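Local structure of variant surface glycoprotein MITAT 1.1 (Trypanosoma brucei brucei, 5LY9) at residues Glu34-Ile39 against Glu81-Met86; Gly216-Pro221 against Val225-Ala230; Leu284-Asp289 against Asn294-Lys299. The protein forms, with this chain as its N-terminal domain, the dense surface coat of a trypanosome that evades host immunity by expressing a series of antigenically distinct variants. One frame throughout, in Å; residues are numbered along the deposited sequence. Where two conformers were deposited one is given.

Contact 1 lies in the buried middle of the molecule, where the two long helices 24-55 and 62-114 pass each other and meet through apolar side chains alone. Contact 2 is a partly buried beta hairpin, about 42 Å from contact 1 between centres, joined by three backbone hydrogen bonds and by side-chain packing on its apolar side. Contact 3 is a surface turn between two short helices, joined by aliphatic carbons and a water bridge. Contacts 2 and 3 lie on opposite sides of the chain's centre, with centres about 66 Å apart. The second subunit reaches contacts 1 and 3 but not contact 2, and no two of the contacts touch or use the same helix or strand segment.

Contact 1: Glu34-Ile39 against Glu81-Met86; sequences EVISNI and ESYKTM. With NAG (2-acetamido-2-deoxy-beta-D-glucopyranose), chain C.
Val35 lays its CG1 methyl over one face of the Tyr83 ring. The methyl is 4.1 Å from the ring centroid and 29° off the ring normal, which makes this a CH-pi contact; the nearest ring atom to Val35 CG1 is Tyr83 CD1, at 3.7 Å. The ring owes its place to the first torsion: Tyr83 CG lies anti to its backbone N (chi1 -169°), which sends the ring across toward helix 24-55.

The remaining apolar contacts are looser. Ile36 CG1 comes obliquely to Tyr83 CE2 at 4.3 Å, and Ile39 CD1 reaches Tyr83 CB at the same distance, so one tyrosine takes all three aliphatic neighbours. No hydrogen bond crosses between the segments. The Tyr83 hydroxyl is instead bonded to Gln91, two helical turns along its own helix.

The polar groups serve other neighbours. Within 81-86, Lys84 NZ and Glu81 OE1 form a salt bridge of 3.2 Å, weak as a hydrogen bond, and both atoms also bond to Gln40 of the second subunit. On helix 24-55, Asn38 CG lies 3.6 Å from the acetamide methyl, C8, of an N-acetylglucosamine of the protein's own glycan.

The short segments run nearly antiparallel, at 151° with axes 11.2 Å apart, consistent with the long helical hairpin of A-type variant surface glycoproteins. Leu80 of the second subunit packs on Ile36 and Ile39, placing the pair of helices 24-55 and 62-114 against the partner chain in the dimer.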
loop_
_atom_site.group_PDB
_atom_site.type_symbol
_atom_site.label_atom_id
_atom_site.label_comp_id
_atom_site.label_asym_id
_atom_site.label_seq_id
_atom_site.Cartn_x
_atom_site.Cartn_y
_atom_site.Cartn_z
ATOM N N GLU A 34 -8.069 8.942 0.344
ATOM C CA GLU A 34 -8.332 10.300 0.835
ATOM C C GLU A 34 -7.128 11.201 0.560
ATOM O O GLU A 34 -7.328 12.356 0.210
ATOM C CB GLU A 34 -8.644 10.277 2.326
ATOM C CG GLU A 34 -10.090 9.794 2.574
ATOM C CD GLU A 34 -11.078 10.699 1.831
ATOM O OE1 GLU A 34 -11.043 11.968 2.015
ATOM O OE2 GLU A 34 -11.791 10.159 0.945
ATOM N N VAL A 35 -5.911 10.673 0.685
ATOM C CA VAL A 35 -4.746 11.463 0.314
ATOM C C VAL A 35 -4.833 11.845 -1.162
ATOM O O VAL A 35 -4.662 13.028 -1.518
ATOM C CB VAL A 35 -3.454 10.691 0.555
ATOM C CG1 VAL A 35 -2.316 11.384 -0.142
ATOM C CG2 VAL A 35 -3.188 10.509 2.049
ATOM N N ILE A 36 -5.141 10.888 -2.040
ATOM C CA ILE A 36 -5.215 11.163 -3.460
ATOM C C ILE A 36 -6.378 12.135 -3.773
ATOM O O ILE A 36 -6.237 13.084 -4.544
ATOM C CB ILE A 36 -5.331 9.887 -4.280
ATOM C CG1 ILE A 36 -4.081 9.033 -4.163
ATOM C CG2 ILE A 36 -5.570 10.237 -5.702
ATOM C CD1 ILE A 36 -4.252 7.572 -4.606
ATOM N N SER A 37 -7.531 11.909 -3.100
ATOM C CA SER A 37 -8.631 12.791 -3.233
ATOM C C SER A 37 -8.263 14.245 -2.895
ATOM O O SER A 37 -8.622 15.152 -3.622
ATOM C CB SER A 37 -9.804 12.327 -2.373
ATOM O OG SER A 37 -10.863 13.230 -2.474
ATOM N N ASN A 38 -7.565 14.444 -1.802
ATOM C CA ASN A 38 -7.066 15.780 -1.430
ATOM C C ASN A 38 -6.135 16.395 -2.476
ATOM O O ASN A 38 -6.277 17.573 -2.843
ATOM C CB ASN A 38 -6.371 15.782 -0.074
ATOM C CG ASN A 38 -7.337 15.764 1.098
ATOM O OD1 ASN A 38 -8.577 15.798 0.936
ATOM N ND2 ASN A 38 -6.777 15.769 2.277
ATOM N N ILE A 39 -5.239 15.579 -2.984
ATOM C CA ILE A 39 -4.363 16.027 -4.097
ATOM C C ILE A 39 -5.175 16.465 -5.308
ATOM O O ILE A 39 -4.921 17.499 -5.932
ATOM C CB ILE A 39 -3.370 14.892 -4.457
ATOM C CG1 ILE A 39 -2.321 14.756 -3.340
ATOM C CG2 ILE A 39 -2.665 15.184 -5.787
ATOM C CD1 ILE A 39 -1.489 13.478 -3.353
ATOM N N GLU A 81 4.130 14.258 -5.264
ATOM C CA GLU A 81 5.496 13.840 -5.040
ATOM C C GLU A 81 5.739 13.305 -3.658
ATOM O O GLU A 81 6.449 12.295 -3.524
ATOM C CB GLU A 81 6.444 15.012 -5.347
ATOM C CG GLU A 81 7.931 14.703 -5.183
ATOM C CD GLU A 81 8.527 13.772 -6.210
ATOM O OE1 GLU A 81 7.846 13.213 -7.062
ATOM O OE2 GLU A 81 9.750 13.546 -6.108
ATOM N N SER A 82 5.246 13.981 -2.623
ATOM C CA SER A 82 5.414 13.525 -1.242
ATOM C C SER A 82 4.708 12.163 -1.017
ATOM O O SER A 82 5.230 11.317 -0.285
ATOM C CB SER A 82 4.860 14.499 -0.223
ATOM O OG SER A 82 5.587 15.737 -0.212
ATOM N N TYR A 83 3.541 11.961 -1.610
ATOM C CA TYR A 83 2.889 10.657 -1.500
ATOM C C TYR A 83 3.787 9.542 -2.149
ATOM O O TYR A 83 4.001 8.484 -1.589
ATOM C CB TYR A 83 1.483 10.656 -2.135
ATOM C CG TYR A 83 0.701 9.394 -1.777
ATOM C CD1 TYR A 83 0.478 9.054 -0.488
ATOM C CD2 TYR A 83 0.220 8.589 -2.732
ATOM C CE1 TYR A 83 -0.253 7.908 -0.151
ATOM C CE2 TYR A 83 -0.488 7.435 -2.421
ATOM C CZ TYR A 83 -0.738 7.135 -1.132
ATOM O OH TYR A 83 -1.436 5.982 -0.821
ATOM N N LYS A 84 4.352 9.820 -3.301
ATOM C CA LYS A 84 5.236 8.862 -3.932
ATOM C C LYS A 84 6.461 8.550 -3.127
ATOM O O LYS A 84 6.787 7.367 -2.940
ATOM C CB LYS A 84 5.673 9.360 -5.326
ATOM C CG LYS A 84 6.553 8.343 -6.081
ATOM C CD LYS A 84 7.000 8.888 -7.468
ATOM C CE LYS A 84 8.055 9.931 -7.361
ATOM N NZ LYS A 84 8.454 10.495 -8.706
ATOM N N THR A 85 7.140 9.608 -2.670
ATOM C CA THR A 85 8.433 9.425 -2.087
ATOM C C THR A 85 8.412 9.014 -0.606
ATOM O O THR A 85 9.322 8.352 -0.199
ATOM C CB THR A 85 9.318 10.664 -2.233
ATOM O OG1 THR A 85 8.688 11.713 -1.537
ATOM C CG2 THR A 85 9.465 11.027 -3.648
ATOM N N MET A 86 7.356 9.303 0.113
ATOM C CA MET A 86 7.281 9.053 1.548
ATOM C C MET A 86 5.953 8.442 1.999
ATOM O O MET A 86 5.946 7.471 2.751
ATOM C CB MET A 86 7.525 10.366 2.290
ATOM C CG MET A 86 8.893 10.955 1.988
ATOM S SD MET A 86 10.240 10.190 2.897
ATOM C CE MET A 86 10.994 8.887 1.967
HETATM C C1 NAG C . -7.921 23.745 -0.715
HETATM C C2 NAG C . -8.927 22.606 -0.785
HETATM C C3 NAG C . -9.738 22.648 -2.031
HETATM C C4 NAG C . -10.393 24.034 -2.112
HETATM C C5 NAG C . -9.325 25.116 -2.056
HETATM C C6 NAG C . -9.854 26.557 -2.057
HETATM C C7 NAG C . -8.331 20.526 0.347
HETATM C C8 NAG C . -7.579 19.223 0.329
HETATM N N2 NAG C . -8.228 21.327 -0.717
HETATM O O3 NAG C . -10.755 21.656 -1.969
HETATM O O4 NAG C . -11.047 24.100 -3.375
HETATM O O5 NAG C . -8.622 24.979 -0.848
HETATM O O6 NAG C . -10.885 26.690 -1.066
HETATM O O7 NAG C . -8.990 20.854 1.308
#

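Contact 2: Gly216-Pro221 against Val225-Ala230; sequences GYMTIP and VEATLA
Thr219 and Thr228 exchange two backbone hydrogen bonds, forming the hydrogen-bonded pair of this antiparallel beta hairpin. Thr219 N donates to Thr228 O at 2.8 Å with an N-H...O angle of 169°, and Thr228 N returns a bond to Thr219 O at 2.9 Å and 161°. A third bond, Ala230 N to Tyr217 O at 2.9 Å, continues the pairing past the non-hydrogen-bonded pair Met218-Leu229.

A water adds a polar bridge. It donates to Tyr217 O and, over a longer distance, to Thr228 O, so each of these carbonyls accepts two hydrogen bonds, and it binds Thr219 OG1 at 2.7 Å.

The Met218-Leu229 face is apolar. The two side chains run side by side in the same direction, and the bend of Met218 at chi3 (-86°) brings CE to Leu229 CD2 at 3.5 Å. That same CD2 lies over one face of the Tyr217 ring, whereas Ala230 O meets the ring edge in plane, 3.3 Å from Tyr217 CE1. The tyrosine hydroxyl is tied to Gln171 O, and Leu14 of helix 8-21 also packs on this side chain.

In the four-stranded antiparallel sheet, strands 218-220 and 228-229 are the inner pair, flanked by 211-213 and 173-174. Tyr217 and Met218 together oppose Val213 in a classic beta bulge. Toward the turn, regular pairing gives way to proline packing: Pro221 CB touches Val225 CG2 at 3.6 Å, while Pro221 CG rests 3.4 Å from Val225 O.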
loop_
_atom_site.group_PDB
_atom_site.type_symbol
_atom_site.label_atom_id
_atom_site.label_comp_id
_atom_site.label_asym_id
_atom_site.label_seq_id
_atom_site.Cartn_x
_atom_site.Cartn_y
_atom_site.Cartn_z
ATOM N N GLY A 216 7.315 -13.957 19.304
ATOM C CA GLY A 216 8.113 -13.453 20.413
ATOM C C GLY A 216 7.341 -13.052 21.662
ATOM O O GLY A 216 7.935 -12.721 22.674
ATOM N N TYR A 217 6.029 -13.015 21.620
ATOM C CA TYR A 217 5.258 -12.608 22.768
ATOM C C TYR A 217 5.310 -13.633 23.883
ATOM O O TYR A 217 5.408 -13.272 25.092
ATOM C CB TYR A 217 3.787 -12.387 22.337
ATOM C CG TYR A 217 2.786 -12.162 23.395
ATOM C CD1 TYR A 217 3.001 -11.244 24.419
ATOM C CD2 TYR A 217 1.581 -12.800 23.353
ATOM C CE1 TYR A 217 2.037 -11.042 25.397
ATOM C CE2 TYR A 217 0.620 -12.609 24.319
ATOM C CZ TYR A 217 0.792 -11.684 25.311
ATOM O OH TYR A 217 -0.163 -11.492 26.308
ATOM N N MET A 218 5.245 -14.910 23.499
ATOM C CA MET A 218 5.088 -16.009 24.451
ATOM C C MET A 218 6.356 -16.836 24.508
ATOM O O MET A 218 6.917 -17.166 23.481
ATOM C CB MET A 218 3.895 -16.925 24.127
ATOM C CG MET A 218 3.809 -18.152 25.047
ATOM S SD MET A 218 2.429 -19.253 24.565
ATOM C CE MET A 218 1.292 -18.421 25.450
ATOM N N THR A 219 6.795 -17.148 25.717
ATOM C CA THR A 219 7.926 -18.073 25.926
ATOM C C THR A 219 7.369 -19.384 26.492
ATOM O O THR A 219 6.688 -19.336 27.492
ATOM C CB THR A 219 8.959 -17.481 26.927
ATOM O OG1 THR A 219 9.394 -16.220 26.471
ATOM C CG2 THR A 219 10.228 -18.462 27.094
ATOM N N ILE A 220 7.672 -20.527 25.850
ATOM C CA ILE A 220 7.366 -21.837 26.322
ATOM C C ILE A 220 8.633 -22.335 27.082
ATOM O O ILE A 220 9.721 -22.356 26.535
ATOM C CB ILE A 220 7.059 -22.748 25.172
ATOM C CG1 ILE A 220 5.778 -22.244 24.496
ATOM C CG2 ILE A 220 6.919 -24.196 25.663
ATOM C CD1 ILE A 220 5.266 -23.032 23.272
ATOM N N PRO A 221 8.478 -22.646 28.354
ATOM C CA PRO A 221 9.613 -22.993 29.196
ATOM C C PRO A 221 10.171 -24.361 28.868
ATOM O O PRO A 221 9.485 -25.195 28.266
ATOM C CB PRO A 221 9.006 -23.004 30.578
ATOM C CG PRO A 221 7.602 -23.464 30.384
ATOM C CD PRO A 221 7.204 -22.793 29.055
ATOM N N VAL A 225 7.435 -24.993 34.702
ATOM C CA VAL A 225 6.744 -23.752 35.056
ATOM C C VAL A 225 5.715 -23.416 33.961
ATOM O O VAL A 225 5.531 -24.151 33.000
ATOM C CB VAL A 225 7.696 -22.561 35.275
ATOM C CG1 VAL A 225 8.630 -22.811 36.449
ATOM C CG2 VAL A 225 8.512 -22.215 34.015
ATOM N N GLU A 226 5.042 -22.312 34.160
ATOM C CA GLU A 226 4.068 -21.777 33.202
ATOM C C GLU A 226 4.787 -21.007 32.100
ATOM O O GLU A 226 5.914 -20.532 32.265
ATOM C CB GLU A 226 3.100 -20.865 33.945
ATOM C CG GLU A 226 2.189 -21.688 34.861
ATOM C CD GLU A 226 1.590 -20.887 36.018
ATOM O OE1 GLU A 226 1.600 -19.614 35.997
ATOM O OE2 GLU A 226 1.020 -21.574 36.915
ATOM N N ALA A 227 4.136 -20.931 30.970
ATOM C CA ALA A 227 4.600 -20.041 29.901
ATOM C C ALA A 227 4.698 -18.602 30.384
ATOM O O ALA A 227 3.993 -18.213 31.324
ATOM C CB ALA A 227 3.629 -20.099 28.747
ATOM N N THR A 228 5.548 -17.779 29.708
ATOM C CA THR A 228 5.701 -16.396 30.062
ATOM C C THR A 228 5.106 -15.557 28.940
ATOM O O THR A 228 5.301 -15.876 27.754
ATOM C CB THR A 228 7.183 -16.015 30.176
ATOM O OG1 THR A 228 7.810 -16.794 31.173
ATOM C CG2 THR A 228 7.341 -14.529 30.463
ATOM N N LEU A 229 4.436 -14.469 29.305
ATOM C CA LEU A 229 3.866 -13.547 28.334
ATOM C C LEU A 229 4.586 -12.224 28.573
ATOM O O LEU A 229 4.630 -11.714 29.671
ATOM C CB LEU A 229 2.344 -13.385 28.521
ATOM C CG LEU A 229 1.510 -14.656 28.455
ATOM C CD1 LEU A 229 0.054 -14.290 28.713
ATOM C CD2 LEU A 229 1.652 -15.337 27.112
ATOM N N ALA A 230 5.117 -11.659 27.497
ATOM C CA ALA A 230 5.950 -10.517 27.575
ATOM C C ALA A 230 5.071 -9.295 27.784
ATOM O O ALA A 230 3.934 -9.301 27.457
ATOM C CB ALA A 230 6.748 -10.357 26.276
HETATM O O HOH W 1 7.703 -14.134 26.529
#

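Contact 3: Leu284-Asp289 against Asn294-Lys299; sequences LLLPKD and NAEATK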
loop_
_atom_site.group_PDB
_atom_site.type_symbol
_atom_site.label_atom_id
_atom_site.label_comp_id
_atom_site.label_asym_id
_atom_site.label_seq_id
_atom_site.Cartn_x
_atom_site.Cartn_y
_atom_site.Cartn_z
ATOM N N LEU A 284 7.022 34.859 -7.953
ATOM C CA LEU A 284 6.191 35.313 -9.079
ATOM C C LEU A 284 5.941 36.786 -9.131
ATOM O O LEU A 284 5.726 37.320 -10.193
ATOM C CB LEU A 284 4.829 34.589 -9.020
ATOM C CG LEU A 284 4.861 33.082 -9.305
ATOM C CD1 LEU A 284 3.473 32.473 -9.080
ATOM C CD2 LEU A 284 5.451 32.819 -10.704
ATOM N N LEU A 285 5.980 37.484 -7.998
ATOM C CA LEU A 285 5.458 38.849 -7.969
ATOM C C LEU A 285 6.470 39.937 -7.618
ATOM O O LEU A 285 6.308 41.055 -8.035
ATOM C CB LEU A 285 4.205 38.885 -7.075
ATOM C CG LEU A 285 3.029 37.978 -7.337
ATOM C CD1 LEU A 285 1.811 38.255 -6.395
ATOM C CD2 LEU A 285 2.501 38.127 -8.735
ATOM N N LEU A 286 7.481 39.650 -6.822
ATOM C CA LEU A 286 8.440 40.656 -6.429
ATOM C C LEU A 286 9.488 40.902 -7.518
ATOM O O LEU A 286 9.898 39.979 -8.184
ATOM C CB LEU A 286 9.127 40.271 -5.166
ATOM C CG LEU A 286 8.208 40.250 -3.895
ATOM C CD1 LEU A 286 9.012 39.887 -2.651
ATOM C CD2 LEU A 286 7.384 41.457 -3.611
ATOM N N PRO A 287 9.933 42.140 -7.696
ATOM C CA PRO A 287 11.154 42.327 -8.478
ATOM C C PRO A 287 12.363 41.571 -7.912
ATOM O O PRO A 287 12.507 41.438 -6.682
ATOM C CB PRO A 287 11.425 43.803 -8.350
ATOM C CG PRO A 287 10.293 44.447 -7.611
ATOM C CD PRO A 287 9.501 43.348 -6.968
ATOM N N LYS A 288 13.284 41.136 -8.783
ATOM C CA LYS A 288 14.472 40.369 -8.331
ATOM C C LYS A 288 15.410 41.288 -7.536
ATOM O O LYS A 288 16.124 40.864 -6.652
ATOM C CB LYS A 288 15.170 39.667 -9.517
ATOM C CG LYS A 288 14.172 39.262 -10.631
ATOM C CD LYS A 288 14.478 37.974 -11.391
ATOM C CE LYS A 288 13.446 37.749 -12.485
ATOM N NZ LYS A 288 13.756 38.510 -13.749
ATOM N N ASP A 289 15.331 42.582 -7.778
ATOM C CA ASP A 289 16.190 43.532 -7.018
ATOM C C ASP A 289 15.525 44.160 -5.818
ATOM O O ASP A 289 16.012 45.169 -5.281
ATOM C CB ASP A 289 16.730 44.596 -7.975
ATOM C CG ASP A 289 15.627 45.488 -8.560
ATOM O OD1 ASP A 289 14.396 45.151 -8.444
ATOM O OD2 ASP A 289 16.039 46.518 -9.157
ATOM N N ASN A 294 10.732 41.950 4.833
ATOM C CA ASN A 294 9.323 41.582 4.906
ATOM C C ASN A 294 8.540 42.070 3.695
ATOM O O ASN A 294 7.367 42.425 3.806
ATOM C CB ASN A 294 8.623 42.042 6.207
ATOM C CG ASN A 294 9.245 41.454 7.457
ATOM O OD1 ASN A 294 9.271 42.106 8.550
ATOM N ND2 ASN A 294 9.792 40.238 7.324
ATOM N N ALA A 295 9.189 41.999 2.536
ATOM C CA ALA A 295 8.572 42.409 1.285
ATOM C C ALA A 295 7.352 41.535 0.943
ATOM O O ALA A 295 6.346 42.003 0.411
ATOM C CB ALA A 295 9.586 42.367 0.166
ATOM N N GLU A 296 7.424 40.275 1.313
ATOM C CA GLU A 296 6.278 39.371 1.014
ATOM C C GLU A 296 5.007 39.747 1.743
ATOM O O GLU A 296 3.901 39.786 1.125
ATOM C CB GLU A 296 6.616 37.906 1.230
ATOM C CG GLU A 296 7.727 37.398 0.350
ATOM C CD GLU A 296 9.101 37.598 0.941
ATOM O OE1 GLU A 296 9.261 38.344 1.915
ATOM O OE2 GLU A 296 10.068 37.009 0.418
ATOM N N ALA A 297 5.153 40.011 3.032
ATOM C CA ALA A 297 4.042 40.476 3.862
ATOM C C ALA A 297 3.420 41.772 3.358
ATOM O O ALA A 297 2.177 41.903 3.254
ATOM C CB ALA A 297 4.477 40.643 5.321
ATOM N N THR A 298 4.275 42.709 2.978
ATOM C CA THR A 298 3.825 43.994 2.436
ATOM C C THR A 298 3.089 43.805 1.163
ATOM O O THR A 298 2.044 44.389 0.995
ATOM C CB THR A 298 5.031 44.890 2.175
ATOM O OG1 THR A 298 5.640 45.144 3.444
ATOM C CG2 THR A 298 4.598 46.181 1.578
ATOM N N LYS A 299 3.592 42.949 0.259
ATOM C CA LYS A 299 2.905 42.716 -0.998
ATOM C C LYS A 299 1.565 42.023 -0.760
ATOM O O LYS A 299 0.570 42.324 -1.397
ATOM C CB LYS A 299 3.763 41.868 -1.909
ATOM C CG LYS A 299 3.103 41.565 -3.228
ATOM C CD LYS A 299 2.937 42.823 -4.019
ATOM C CE LYS A 299 2.737 42.467 -5.424
ATOM N NZ LYS A 299 2.530 43.687 -6.291
HETATM O O HOH W 2 5.461 43.620 -6.887
#
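Glu296, which carries the flat carboxylate of this contact, meets Leu286 through its aliphatic stem: Glu296 CG is 4.1 Å from Leu286 CD1. A bend at chi2 (88°) turns the carboxylate off the line of the stem, and the two side chains cross at about a right angle. Lys278, Val281 and Lys282 of helix 275-285 also touch Glu296.

Leu286 uses both of its methyls. CD1, besides meeting Glu296, packs on Ala295 CB at 3.8 Å, while CD2 reaches Lys299 CB, one helical turn on from Ala295, at 4.0 Å. The backbone bond from Lys299 N to Ala295 O, 2.9 Å long, spans that same turn.

The arrangement is that of two short helices joined by a loop: after helix 275-285 the chain loops out, and helix 295-304 starts right after Asn294, which occupies the N-cap position without a capping bond from its side chain. Leu285 itself leans on Gln63 and Leu67 of helix 62-114, and on Met355 of the second subunit.

Lys299 slides past Leu286 in the opposite direction, its chain bent at chi2 (66°), and brings CE to 4.2 Å from Leu285 CB. Its ammonium NZ donates to Gln63 OE1 and to a water at 3.0 Å; that water in turn donates to Leu285 O at 2.9 Å, bridging the two segments.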